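Local coordinates for protein ureidoglycolate hydrolase (Arabidopsis thaliana, PDB 4PXE) that hydrolyses (S)-ureidoglycolate to glyoxylate, ammonium and carbon dioxide as a manganese-dependent homodimer, a late step in plant purine breakdown, at residues V41-K46 and E176-A181; G75-L80 and V117-G122; P125-E130 and S200-L205; A361-E364 and S368-M371. All coordinates share one frame; numbering follows the deposited sequence.

Interaction 1 of 4, residues V41-K46 and E176-A181; sequences VLYTDK and EAARSA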
loop_
_atom_site.group_PDB
_atom_site.type_symbol
_atom_site.label_atom_id
_atom_site.label_comp_id
_atom_site.label_asym_id
_atom_site.label_seq_id
_atom_site.Cartn_x
_atom_site.Cartn_y
_atom_site.Cartn_z
ATOM N N VAL A 41 -9.141 9.580 11.657
ATOM C CA VAL A 41 -7.950 9.127 12.343
ATOM C C VAL A 41 -7.450 10.136 13.368
ATOM O O VAL A 41 -7.502 11.353 13.145
ATOM C CB VAL A 41 -6.848 8.816 11.299
ATOM C CG1 VAL A 41 -5.579 8.343 11.976
ATOM C CG2 VAL A 41 -7.358 7.770 10.318
ATOM N N LEU A 42 -7.002 9.599 14.503
ATOM C CA LEU A 42 -6.401 10.354 15.598
ATOM C C LEU A 42 -5.537 11.530 15.145
ATOM O O LEU A 42 -4.607 11.349 14.363
ATOM C CB LEU A 42 -5.563 9.403 16.461
ATOM C CG LEU A 42 -4.693 9.990 17.571
ATOM C CD1 LEU A 42 -5.554 10.756 18.565
ATOM C CD2 LEU A 42 -3.940 8.885 18.265
ATOM N N TYR A 43 -5.893 12.718 15.647
ATOM C CA TYR A 43 -5.154 13.984 15.488
ATOM C C TYR A 43 -5.190 14.625 14.096
ATOM O O TYR A 43 -4.567 15.664 13.883
ATOM C CB TYR A 43 -3.698 13.874 15.978
ATOM C CG TYR A 43 -3.493 13.565 17.449
ATOM C CD1 TYR A 43 -4.350 14.061 18.429
ATOM C CD2 TYR A 43 -2.414 12.790 17.858
ATOM C CE1 TYR A 43 -4.135 13.775 19.775
ATOM C CE2 TYR A 43 -2.189 12.497 19.184
ATOM C CZ TYR A 43 -3.046 12.996 20.150
ATOM O OH TYR A 43 -2.803 12.684 21.472
ATOM N N THR A 44 -5.898 14.024 13.143
ATOM C CA THR A 44 -6.094 14.671 11.855
ATOM C C THR A 44 -7.113 15.801 11.963
ATOM O O THR A 44 -7.776 15.963 12.989
ATOM C CB THR A 44 -6.585 13.683 10.796
ATOM O OG1 THR A 44 -7.856 13.158 11.207
ATOM C CG2 THR A 44 -5.581 12.534 10.619
ATOM N N ASP A 45 -7.243 16.572 10.887
ATOM C CA ASP A 45 -8.212 17.664 10.841
ATOM C C ASP A 45 -9.654 17.195 11.089
ATOM O O ASP A 45 -10.407 17.856 11.810
ATOM C CB ASP A 45 -8.092 18.468 9.536
ATOM C CG ASP A 45 -8.443 17.659 8.301
ATOM O OD1 ASP A 45 -8.286 16.419 8.317
ATOM O OD2 ASP A 45 -8.875 18.275 7.301
ATOM N N LYS A 46 -10.025 16.053 10.515
ATOM C CA LYS A 46 -11.360 15.494 10.743
ATOM C C LYS A 46 -11.578 15.136 12.215
ATOM O O LYS A 46 -12.663 15.361 12.755
ATOM C CB LYS A 46 -11.595 14.261 9.858
ATOM C CG LYS A 46 -11.389 14.499 8.360
ATOM C CD LYS A 46 -12.181 15.706 7.881
ATOM C CE LYS A 46 -12.062 15.885 6.367
ATOM N NZ LYS A 46 -10.655 16.083 5.942
ATOM N N GLU A 176 4.625 15.164 17.505
ATOM C CA GLU A 176 4.317 16.106 16.435
ATOM C C GLU A 176 2.837 16.055 16.070
ATOM O O GLU A 176 2.197 17.091 15.896
ATOM C CB GLU A 176 5.173 15.842 15.195
ATOM C CG GLU A 176 4.834 16.757 14.030
ATOM C CD GLU A 176 5.658 16.467 12.786
ATOM O OE1 GLU A 176 6.735 15.844 12.912
ATOM O OE2 GLU A 176 5.226 16.863 11.680
ATOM N N ALA A 177 2.296 14.846 15.947
ATOM C CA ALA A 177 0.880 14.682 15.631
ATOM C C ALA A 177 -0.003 15.319 16.705
ATOM O O ALA A 177 -0.928 16.065 16.391
ATOM C CB ALA A 177 0.543 13.205 15.470
ATOM N N ALA A 178 0.286 15.024 17.967
ATOM C CA ALA A 178 -0.459 15.609 19.080
ATOM C C ALA A 178 -0.374 17.134 19.054
ATOM O O ALA A 178 -1.376 17.825 19.250
ATOM C CB ALA A 178 0.042 15.069 20.407
ATOM N N ARG A 179 0.824 17.655 18.808
ATOM C CA ARG A 179 1.035 19.100 18.759
ATOM C C ARG A 179 0.193 19.771 17.675
ATOM O O ARG A 179 -0.391 20.833 17.900
ATOM C CB ARG A 179 2.520 19.417 18.543
ATOM C CG ARG A 179 2.826 20.906 18.406
ATOM C CD ARG A 179 3.599 21.219 17.125
ATOM N NE ARG A 179 2.859 22.135 16.257
ATOM C CZ ARG A 179 2.511 21.869 15.001
ATOM N NH1 ARG A 179 2.842 20.709 14.444
ATOM N NH2 ARG A 179 1.833 22.767 14.296
ATOM N N SER A 180 0.117 19.146 16.505
ATOM C CA SER A 180 -0.626 19.722 15.388
ATOM C C SER A 180 -2.120 19.805 15.703
ATOM O O SER A 180 -2.823 20.671 15.182
ATOM C CB SER A 180 -0.403 18.916 14.107
ATOM O OG SER A 180 -1.028 17.647 14.188
ATOM N N ALA A 181 -2.596 18.907 16.561
ATOM C CA ALA A 181 -4.008 18.887 16.930
ATOM C C ALA A 181 -4.292 19.772 18.139
ATOM O O ALA A 181 -5.422 19.828 18.622
ATOM C CB ALA A 181 -4.478 17.460 17.188
#

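Interaction 2 of 4, residues G75-L80 and V117-G122; sequences GKWDGL and VLKRSG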
loop_
_atom_site.group_PDB
_atom_site.type_symbol
_atom_site.label_atom_id
_atom_site.label_comp_id
_atom_site.label_asym_id
_atom_site.label_seq_id
_atom_site.Cartn_x
_atom_site.Cartn_y
_atom_site.Cartn_z
ATOM N N GLY A 75 -16.321 15.431 30.609
ATOM C CA GLY A 75 -17.453 16.321 30.825
ATOM C C GLY A 75 -18.203 15.921 32.077
ATOM O O GLY A 75 -18.872 14.884 32.105
ATOM N N LYS A 76 -18.095 16.732 33.128
ATOM C CA LYS A 76 -18.660 16.362 34.425
ATOM C C LYS A 76 -19.932 17.120 34.817
ATOM O O LYS A 76 -20.040 18.331 34.623
ATOM C CB LYS A 76 -17.614 16.531 35.539
ATOM C CG LYS A 76 -18.140 16.201 36.927
ATOM C CD LYS A 76 -17.070 16.274 38.007
ATOM C CE LYS A 76 -16.176 15.047 37.998
ATOM N NZ LYS A 76 -15.263 15.019 39.203
ATOM N N TRP A 77 -20.892 16.372 35.348
ATOM C CA TRP A 77 -22.055 16.935 36.022
ATOM C C TRP A 77 -21.788 16.764 37.515
ATOM O O TRP A 77 -21.771 15.641 38.023
ATOM C CB TRP A 77 -23.314 16.177 35.576
ATOM C CG TRP A 77 -24.619 16.595 36.200
ATOM C CD1 TRP A 77 -24.835 17.619 37.077
ATOM C CD2 TRP A 77 -25.892 15.971 35.993
ATOM N NE1 TRP A 77 -26.169 17.675 37.422
ATOM C CE2 TRP A 77 -26.837 16.671 36.771
ATOM C CE3 TRP A 77 -26.323 14.885 35.223
ATOM C CZ2 TRP A 77 -28.187 16.321 36.801
ATOM C CZ3 TRP A 77 -27.658 14.536 35.254
ATOM C CH2 TRP A 77 -28.577 15.250 36.041
ATOM N N ASP A 78 -21.547 17.879 38.209
ATOM C CA ASP A 78 -21.190 17.844 39.626
ATOM C C ASP A 78 -22.352 17.362 40.481
ATOM O O ASP A 78 -23.468 17.866 40.368
ATOM C CB ASP A 78 -20.776 19.233 40.121
ATOM C CG ASP A 78 -19.518 19.744 39.462
ATOM O OD1 ASP A 78 -19.410 20.979 39.307
ATOM O OD2 ASP A 78 -18.635 18.931 39.111
ATOM N N GLY A 79 -22.083 16.395 41.345
ATOM C CA GLY A 79 -23.102 15.866 42.230
ATOM C C GLY A 79 -23.182 16.620 43.547
ATOM O O GLY A 79 -22.408 17.548 43.797
ATOM N N LEU A 80 -24.124 16.200 44.386
ATOM C CA LEU A 80 -24.314 16.768 45.722
ATOM C C LEU A 80 -23.114 16.485 46.614
ATOM O O LEU A 80 -22.825 17.248 47.540
ATOM C CB LEU A 80 -25.576 16.189 46.362
ATOM C CG LEU A 80 -26.918 16.630 45.781
ATOM C CD1 LEU A 80 -28.054 15.784 46.347
ATOM C CD2 LEU A 80 -27.153 18.104 46.057
ATOM N N VAL A 117 -31.194 13.431 29.194
ATOM C CA VAL A 117 -32.357 12.665 29.628
ATOM C C VAL A 117 -32.557 12.789 31.145
ATOM O O VAL A 117 -33.662 13.078 31.621
ATOM C CB VAL A 117 -32.205 11.167 29.251
ATOM C CG1 VAL A 117 -33.172 10.289 30.046
ATOM C CG2 VAL A 117 -32.374 10.958 27.736
ATOM N N LEU A 118 -31.485 12.589 31.906
ATOM C CA LEU A 118 -31.544 12.682 33.360
ATOM C C LEU A 118 -31.890 14.096 33.824
ATOM O O LEU A 118 -32.670 14.280 34.771
ATOM C CB LEU A 118 -30.214 12.240 33.967
ATOM C CG LEU A 118 -29.974 10.729 33.946
ATOM C CD1 LEU A 118 -28.560 10.418 34.441
ATOM C CD2 LEU A 118 -31.027 9.984 34.770
ATOM N N LYS A 119 -31.328 15.095 33.154
ATOM C CA LYS A 119 -31.646 16.482 33.489
ATOM C C LYS A 119 -33.119 16.806 33.212
ATOM O O LYS A 119 -33.764 17.467 34.031
ATOM C CB LYS A 119 -30.701 17.465 32.785
ATOM C CG LYS A 119 -29.288 17.438 33.354
ATOM C CD LYS A 119 -28.454 18.638 32.920
ATOM C CE LYS A 119 -27.124 18.677 33.678
ATOM N NZ LYS A 119 -26.351 19.933 33.443
ATOM N N ARG A 120 -33.659 16.337 32.088
ATOM C CA ARG A 120 -35.077 16.568 31.782
ATOM C C ARG A 120 -35.985 15.941 32.836
ATOM O O ARG A 120 -37.086 16.441 33.101
ATOM C CB ARG A 120 -35.460 16.057 30.389
ATOM C CG ARG A 120 -35.008 16.957 29.259
ATOM C CD ARG A 120 -35.623 16.570 27.914
ATOM N NE ARG A 120 -35.247 15.236 27.436
ATOM C CZ ARG A 120 -34.188 14.981 26.672
ATOM N NH1 ARG A 120 -33.364 15.958 26.315
ATOM N NH2 ARG A 120 -33.947 13.738 26.270
ATOM N N SER A 121 -35.522 14.848 33.441
ATOM C CA SER A 121 -36.284 14.156 34.474
ATOM C C SER A 121 -36.066 14.720 35.886
ATOM O O SER A 121 -36.649 14.219 36.854
ATOM C CB SER A 121 -35.975 12.661 34.451
ATOM O OG SER A 121 -36.603 12.050 33.337
ATOM N N GLY A 122 -35.229 15.747 35.996
ATOM C CA GLY A 122 -34.946 16.381 37.277
ATOM C C GLY A 122 -34.113 15.549 38.236
ATOM O O GLY A 122 -34.179 15.716 39.455
#

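Interaction 3 of 4, residues P125-E130 and S200-L205; sequences PKRSLE and SYFAFL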
loop_
_atom_site.group_PDB
_atom_site.type_symbol
_atom_site.label_atom_id
_atom_site.label_comp_id
_atom_site.label_asym_id
_atom_site.label_seq_id
_atom_site.Cartn_x
_atom_site.Cartn_y
_atom_site.Cartn_z
ATOM N N PRO A 125 -27.949 13.994 41.013
ATOM C CA PRO A 125 -26.896 13.032 41.361
ATOM C C PRO A 125 -26.261 13.286 42.732
ATOM O O PRO A 125 -26.099 14.440 43.135
ATOM C CB PRO A 125 -25.860 13.218 40.239
ATOM C CG PRO A 125 -26.113 14.569 39.690
ATOM C CD PRO A 125 -27.582 14.845 39.871
ATOM N N LYS A 126 -25.924 12.206 43.432
ATOM C CA LYS A 126 -25.116 12.289 44.642
ATOM C C LYS A 126 -23.648 12.297 44.218
ATOM O O LYS A 126 -22.977 13.327 44.290
ATOM C CB LYS A 126 -25.414 11.122 45.579
ATOM C CG LYS A 126 -24.685 11.228 46.907
ATOM C CD LYS A 126 -24.975 10.046 47.808
ATOM C CE LYS A 126 -24.206 8.820 47.360
ATOM N NZ LYS A 126 -24.336 7.708 48.342
ATOM N N ARG A 127 -23.153 11.153 43.750
ATOM C CA ARG A 127 -21.869 11.118 43.060
ATOM C C ARG A 127 -21.983 11.840 41.732
ATOM O O ARG A 127 -23.002 11.727 41.045
ATOM C CB ARG A 127 -21.448 9.679 42.775
ATOM C CG ARG A 127 -21.184 8.883 44.009
ATOM C CD ARG A 127 -20.697 7.509 43.650
ATOM N NE ARG A 127 -20.313 6.792 44.856
ATOM C CZ ARG A 127 -21.183 6.176 45.631
ATOM N NH1 ARG A 127 -22.463 6.217 45.299
ATOM N NH2 ARG A 127 -20.781 5.537 46.727
ATOM N N SER A 128 -20.933 12.566 41.361
ATOM C CA SER A 128 -20.893 13.237 40.072
ATOM C C SER A 128 -20.953 12.208 38.964
ATOM O O SER A 128 -20.593 11.044 39.165
ATOM C CB SER A 128 -19.609 14.053 39.929
ATOM O OG SER A 128 -19.558 15.059 40.932
ATOM N N LEU A 129 -21.425 12.643 37.804
ATOM C CA LEU A 129 -21.347 11.826 36.602
ATOM C C LEU A 129 -20.341 12.459 35.660
ATOM O O LEU A 129 -20.313 13.679 35.504
ATOM C CB LEU A 129 -22.723 11.730 35.936
ATOM C CG LEU A 129 -23.882 11.245 36.811
ATOM C CD1 LEU A 129 -25.154 11.198 35.983
ATOM C CD2 LEU A 129 -23.580 9.885 37.425
ATOM N N GLU A 130 -19.511 11.637 35.019
ATOM C CA GLU A 130 -18.519 12.183 34.100
ATOM C C GLU A 130 -18.441 11.392 32.802
ATOM O O GLU A 130 -18.277 10.170 32.825
ATOM C CB GLU A 130 -17.144 12.278 34.770
ATOM C CG GLU A 130 -16.120 13.067 33.963
ATOM C CD GLU A 130 -14.919 13.504 34.797
ATOM O OE1 GLU A 130 -14.333 12.657 35.500
ATOM O OE2 GLU A 130 -14.573 14.704 34.752
ATOM N N SER A 200 -10.305 6.037 41.424
ATOM C CA SER A 200 -10.700 7.439 41.288
ATOM C C SER A 200 -12.098 7.570 40.680
ATOM O O SER A 200 -12.721 8.631 40.753
ATOM C CB SER A 200 -9.679 8.231 40.477
ATOM O OG SER A 200 -9.514 7.663 39.197
ATOM N N TYR A 201 -12.585 6.485 40.083
ATOM C CA TYR A 201 -13.984 6.406 39.677
ATOM C C TYR A 201 -14.679 5.290 40.449
ATOM O O TYR A 201 -14.096 4.229 40.668
ATOM C CB TYR A 201 -14.099 6.115 38.179
ATOM C CG TYR A 201 -13.789 7.284 37.281
ATOM C CD1 TYR A 201 -14.412 8.509 37.464
ATOM C CD2 TYR A 201 -12.878 7.159 36.237
ATOM C CE1 TYR A 201 -14.138 9.590 36.639
ATOM C CE2 TYR A 201 -12.590 8.237 35.399
ATOM C CZ TYR A 201 -13.224 9.448 35.604
ATOM O OH TYR A 201 -12.946 10.515 34.771
ATOM N N PHE A 202 -15.926 5.530 40.852
ATOM C CA PHE A 202 -16.754 4.520 41.508
ATOM C C PHE A 202 -17.052 3.345 40.574
ATOM O O PHE A 202 -17.008 2.187 40.981
ATOM C CB PHE A 202 -18.059 5.171 41.995
ATOM C CG PHE A 202 -18.952 4.258 42.797
ATOM C CD1 PHE A 202 -18.559 3.797 44.047
ATOM C CD2 PHE A 202 -20.207 3.910 42.326
ATOM C CE1 PHE A 202 -19.393 2.979 44.793
ATOM C CE2 PHE A 202 -21.048 3.091 43.071
ATOM C CZ PHE A 202 -20.636 2.628 44.310
ATOM N N ALA A 203 -17.346 3.657 39.309
ATOM C CA ALA A 203 -17.559 2.644 38.283
ATOM C C ALA A 203 -17.370 3.317 36.941
ATOM O O ALA A 203 -17.426 4.546 36.850
ATOM C CB ALA A 203 -18.959 2.060 38.378
ATOM N N PHE A 204 -17.131 2.502 35.913
ATOM C CA PHE A 204 -17.078 2.959 34.523
ATOM C C PHE A 204 -18.017 2.119 33.656
ATOM O O PHE A 204 -17.947 0.893 33.669
ATOM C CB PHE A 204 -15.655 2.873 33.945
ATOM C CG PHE A 204 -15.609 3.196 32.481
ATOM C CD1 PHE A 204 -15.610 4.512 32.060
ATOM C CD2 PHE A 204 -15.624 2.190 31.527
ATOM C CE1 PHE A 204 -15.614 4.826 30.711
ATOM C CE2 PHE A 204 -15.628 2.498 30.182
ATOM C CZ PHE A 204 -15.625 3.817 29.780
ATOM N N LEU A 205 -18.876 2.787 32.887
ATOM C CA LEU A 205 -19.824 2.109 31.999
ATOM C C LEU A 205 -19.588 2.526 30.561
ATOM O O LEU A 205 -19.367 3.700 30.297
ATOM C CB LEU A 205 -21.254 2.527 32.349
ATOM C CG LEU A 205 -21.638 2.599 33.818
ATOM C CD1 LEU A 205 -23.081 3.074 33.924
ATOM C CD2 LEU A 205 -21.465 1.246 34.473
#

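Interaction 4 of 4, residues A361-E364 and S368-M371; sequences AATE and SHKM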
loop_
_atom_site.group_PDB
_atom_site.type_symbol
_atom_site.label_atom_id
_atom_site.label_comp_id
_atom_site.label_asym_id
_atom_site.label_seq_id
_atom_site.Cartn_x
_atom_site.Cartn_y
_atom_site.Cartn_z
ATOM N N ALA A 361 -31.722 -2.212 35.757
ATOM C CA ALA A 361 -32.180 -1.068 34.978
ATOM C C ALA A 361 -32.956 -1.517 33.743
ATOM O O ALA A 361 -34.041 -0.998 33.466
ATOM C CB ALA A 361 -31.010 -0.176 34.595
ATOM N N ALA A 362 -32.415 -2.482 33.002
ATOM C CA ALA A 362 -33.116 -3.012 31.832
ATOM C C ALA A 362 -34.486 -3.592 32.204
ATOM O O ALA A 362 -35.482 -3.324 31.535
ATOM C CB ALA A 362 -32.251 -4.052 31.106
ATOM N N THR A 363 -34.537 -4.358 33.285
ATOM C CA THR A 363 -35.797 -4.908 33.772
ATOM C C THR A 363 -36.810 -3.814 34.150
ATOM O O THR A 363 -37.985 -3.894 33.777
ATOM C CB THR A 363 -35.552 -5.847 34.964
ATOM O OG1 THR A 363 -34.672 -6.904 34.558
ATOM C CG2 THR A 363 -36.867 -6.448 35.455
ATOM N N GLU A 364 -36.355 -2.791 34.866
ATOM C CA GLU A 364 -37.237 -1.683 35.252
ATOM C C GLU A 364 -37.791 -0.929 34.051
ATOM O O GLU A 364 -38.857 -0.317 34.129
ATOM C CB GLU A 364 -36.514 -0.713 36.190
ATOM C CG GLU A 364 -36.260 -1.308 37.558
ATOM C CD GLU A 364 -35.431 -0.413 38.450
ATOM O OE1 GLU A 364 -35.485 0.826 38.272
ATOM O OE2 GLU A 364 -34.723 -0.953 39.329
ATOM N N SER A 368 -35.872 -6.391 27.292
ATOM C CA SER A 368 -35.336 -7.740 27.374
ATOM C C SER A 368 -33.809 -7.697 27.284
ATOM O O SER A 368 -33.234 -6.806 26.645
ATOM C CB SER A 368 -35.905 -8.605 26.258
ATOM O OG SER A 368 -35.545 -8.073 24.991
ATOM N N HIS A 369 -33.149 -8.658 27.922
ATOM C CA HIS A 369 -31.691 -8.632 27.977
ATOM C C HIS A 369 -31.108 -10.011 28.203
ATOM O O HIS A 369 -31.807 -10.925 28.640
ATOM C CB HIS A 369 -31.215 -7.677 29.068
ATOM C CG HIS A 369 -31.905 -7.875 30.382
ATOM N ND1 HIS A 369 -31.363 -8.627 31.401
ATOM C CD2 HIS A 369 -33.108 -7.442 30.828
ATOM C CE1 HIS A 369 -32.194 -8.632 32.429
ATOM N NE2 HIS A 369 -33.260 -7.918 32.108
ATOM N N LYS A 370 -29.830 -10.163 27.862
ATOM C CA LYS A 370 -29.108 -11.379 28.194
ATOM C C LYS A 370 -27.677 -11.032 28.553
ATOM O O LYS A 370 -27.193 -9.952 28.224
ATOM C CB LYS A 370 -29.125 -12.370 27.031
ATOM C CG LYS A 370 -28.155 -12.011 25.913
ATOM C CD LYS A 370 -28.144 -13.050 24.794
ATOM C CE LYS A 370 -27.609 -14.388 25.273
ATOM N NZ LYS A 370 -27.555 -15.392 24.180
ATOM N N MET A 371 -27.015 -11.956 29.242
ATOM C CA MET A 371 -25.602 -11.838 29.556
ATOM C C MET A 371 -24.802 -12.295 28.354
ATOM O O MET A 371 -25.123 -13.312 27.740
ATOM C CB MET A 371 -25.261 -12.745 30.738
ATOM C CG MET A 371 -26.061 -12.460 31.995
ATOM S SD MET A 371 -25.641 -10.856 32.660
ATOM C CE MET A 371 -26.712 -10.798 34.102
#

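Interaction 1 of 4, residues V41-K46 and E176-A181
The ring of Tyr43 lies over the backbone of the last helical turn in 176-181, with Ala178 CA 3.7 Å from the ring centroid and 16° off its normal, a CH-pi contact. Three alanine methyls surround this overlap: Ala178 CB touches CE2 of Tyr43 at 3.6 Å, Ala177 CB lies 3.8 Å from its CD2, and Ala181 CB meets its CD1 at 3.6 Å. Small side chains let the ring come down almost onto the helix backbone. The other face of the ring is covered by Leu42 CD1, so the phenol is sandwiched between its own neighbour and the helix. With CG anti to the carbonyl carbon (chi1 -62°), Tyr43 swings out of a type II turn, Val41 to Thr44, toward the helix end. Val41 O takes both Thr44 N and Thr44 OG1, which braces that turn. On the helix side, Ala177 O accepts from Ser180 OG at 2.7 Å and from Ala181 N. Replacing Tyr43 by a glycine is likely to open a gap between Leu42 and Ala178 and to deprive Val70 O of the phenol hydroxyl that bonds to it. Thr44 N-caps helix 45-60, whose Val48 touches Ala181, while Arg141 from a loop packs on both Tyr43 and Ala177; the contact thus joins the start of helix 45-60 to the end of helix 174-180.

Interaction 2 of 4, residues G75-L80 and V117-G122
Lys119 NZ is held from two directions: it hydrogen-bonds to the backbone oxygen of Ala61, and it stands over the indole of Trp77, 4.5 Å from the centroid of the five-membered ring and only 4° off the normal. That is a cation-pi contact with the charge almost directly above the pyrrole part. The methylene chain leading there does most of the touching. Lys119 CG lies on the six-membered ring, 3.5 Å from CH2 of Trp77, and CE sits 3.7 Å from CE2 of the same ring system, so the lysine runs across one face of the indole from its far end back toward its root. Beyond CG the chain is fully extended (chi3 172°), which keeps it flat against the ring, and the two side chains slide past each other in opposite directions. Leu118 comes from another side: its CB meets the indole at the edge, 3.7 Å from CZ3 of Trp77 and near the ring plane. The tryptophan is thus packed on a face by one residue of the helix and on its rim by the preceding one. Leu63, Pro125 and Leu129 also pack against Trp77, and Leu118 reaches on to Leu129 and to helix 410-429. The helix stops just beyond the lysine, where Gly122, with positive phi, ends it in a Schellman motif, one of whose two bonds is Gly122 N to Lys119 O at 3.0 Å. This is helix-on-sheet packing, helix 105-120 against strand 73-77, of the kind that builds the alpha/beta catalytic domain of M20 peptidases.

Interaction 3 of 4, residues P125-E130 and S200-L205
The two backbones stay well apart, with CA of Arg127 8.5 Å from CA of Phe202 and the chain turning a corner at Phe202, so long side chains must bridge the distance. Arg127 does this with a chain extended from CG to NE, which carries its guanidinium over the phenyl ring of Phe202. The two planes are 17° apart and their centres 3.7 Å, a stacked cation-pi pair with CZ of Arg127 almost over the ring centre. NE of Arg127 sits 3.5 Å from CG of Phe202, near the root of the ring, and NH2 reaches the far side, 3.5 Å from CE1. With CG anti to the backbone N (chi1 -175°), the phenyl ring of Phe202 is carried toward the arginine. Were a serine to stand at Phe202, one face of the Arg127 guanidinium would probably lose its aromatic cover and the group turn more freely. The carboxylate end of the chain, at Asp430, offers Arg127 NH2 a long, weak ion pair. Arg127 lies just before strand 129-133 and Phe202 at the corner early in strand 201-209; these two strands flank strand 86-91 in the parallel part of the M20 catalytic-domain sheet. Farther along, Tyr201 OH donates to Glu130 OE1 at 2.7 Å. Ring and carboxylate stand nearly perpendicular, at 86°; the oxygen lies at the edge of the tyrosine ring, whereas the hydroxyl comes to it from above the carboxylate plane. Both are buried; Glu130 OE2 has a long, weak ion pair with Arg66, and Phe74 of strand 73-77 touches both side chains.

Interaction 4 of 4, residues A361-E364 and S368-M371
His369 has its CG between the backbone N and the carbonyl carbon (chi1 48°), and Thr363 has OG1 beside its own backbone N (chi1 -59°); together these turns bring the imidazole up to the Thr363 hydroxyl on the side of the helix. This is a helix-to-strand connection, short enough that the first side chain of the strand reaches back to the last turn of the helix: helix 352-364 ends, four residues pass, and strand 369-374 sets off. The strand runs parallel to strand 222-239, and Ile222 of that partner touches His369 as well. Across the contact His369 NE2 donates to Thr363 OG1 at 3.0 Å. The hydroxyl is near the ring plane but tilted 22° out of it, so the bond is somewhat bent relative to the imidazole. Donation by NE2 means that this nitrogen carries a proton here. Thr363 OG1 is also hydrogen-bonded to the backbone oxygen of Ala359, one turn earlier in the helix. That second bond helps fix the rotation of the threonine and holds the oxygen where the histidine can use it, making Ala359 O a second-shell support for the pair. The side chain of Ala359 touches His369 too, so the ring is lodged against two successive turns of the helix. Helix 410-429 lies beside this helix, packing on Ala361 and Glu364. The methyl of Ala362 meets the imidazole obliquely, with CB 3.5 Å from CD2 of His369 and 3.9 Å from its CG.

How the interactions relate
Interactions 2 and 3 are direct neighbours, their centres 12 Å apart: Trp77 N meets Leu129 O at 2.8 Å, Gly79 N lies 2.9 Å from Ser128 OG, and CZ2 of Trp77 packs on CD of Pro125 at 3.5 Å. Interaction 4 stands farther along, with nearest atoms about 9 Å from interaction 3 and about 10 Å from interaction 2; helix 410-429 packs against residues of all three. Interaction 1 is remote, its centre 40 Å from that of interaction 4 and on the opposite side of the chain's centre. Interactions 1, 2 and 3 lie away from the manganese and glyoxylate site, whereas the His369 side chain comes about 11 Å from that of substrate-binding Glu210.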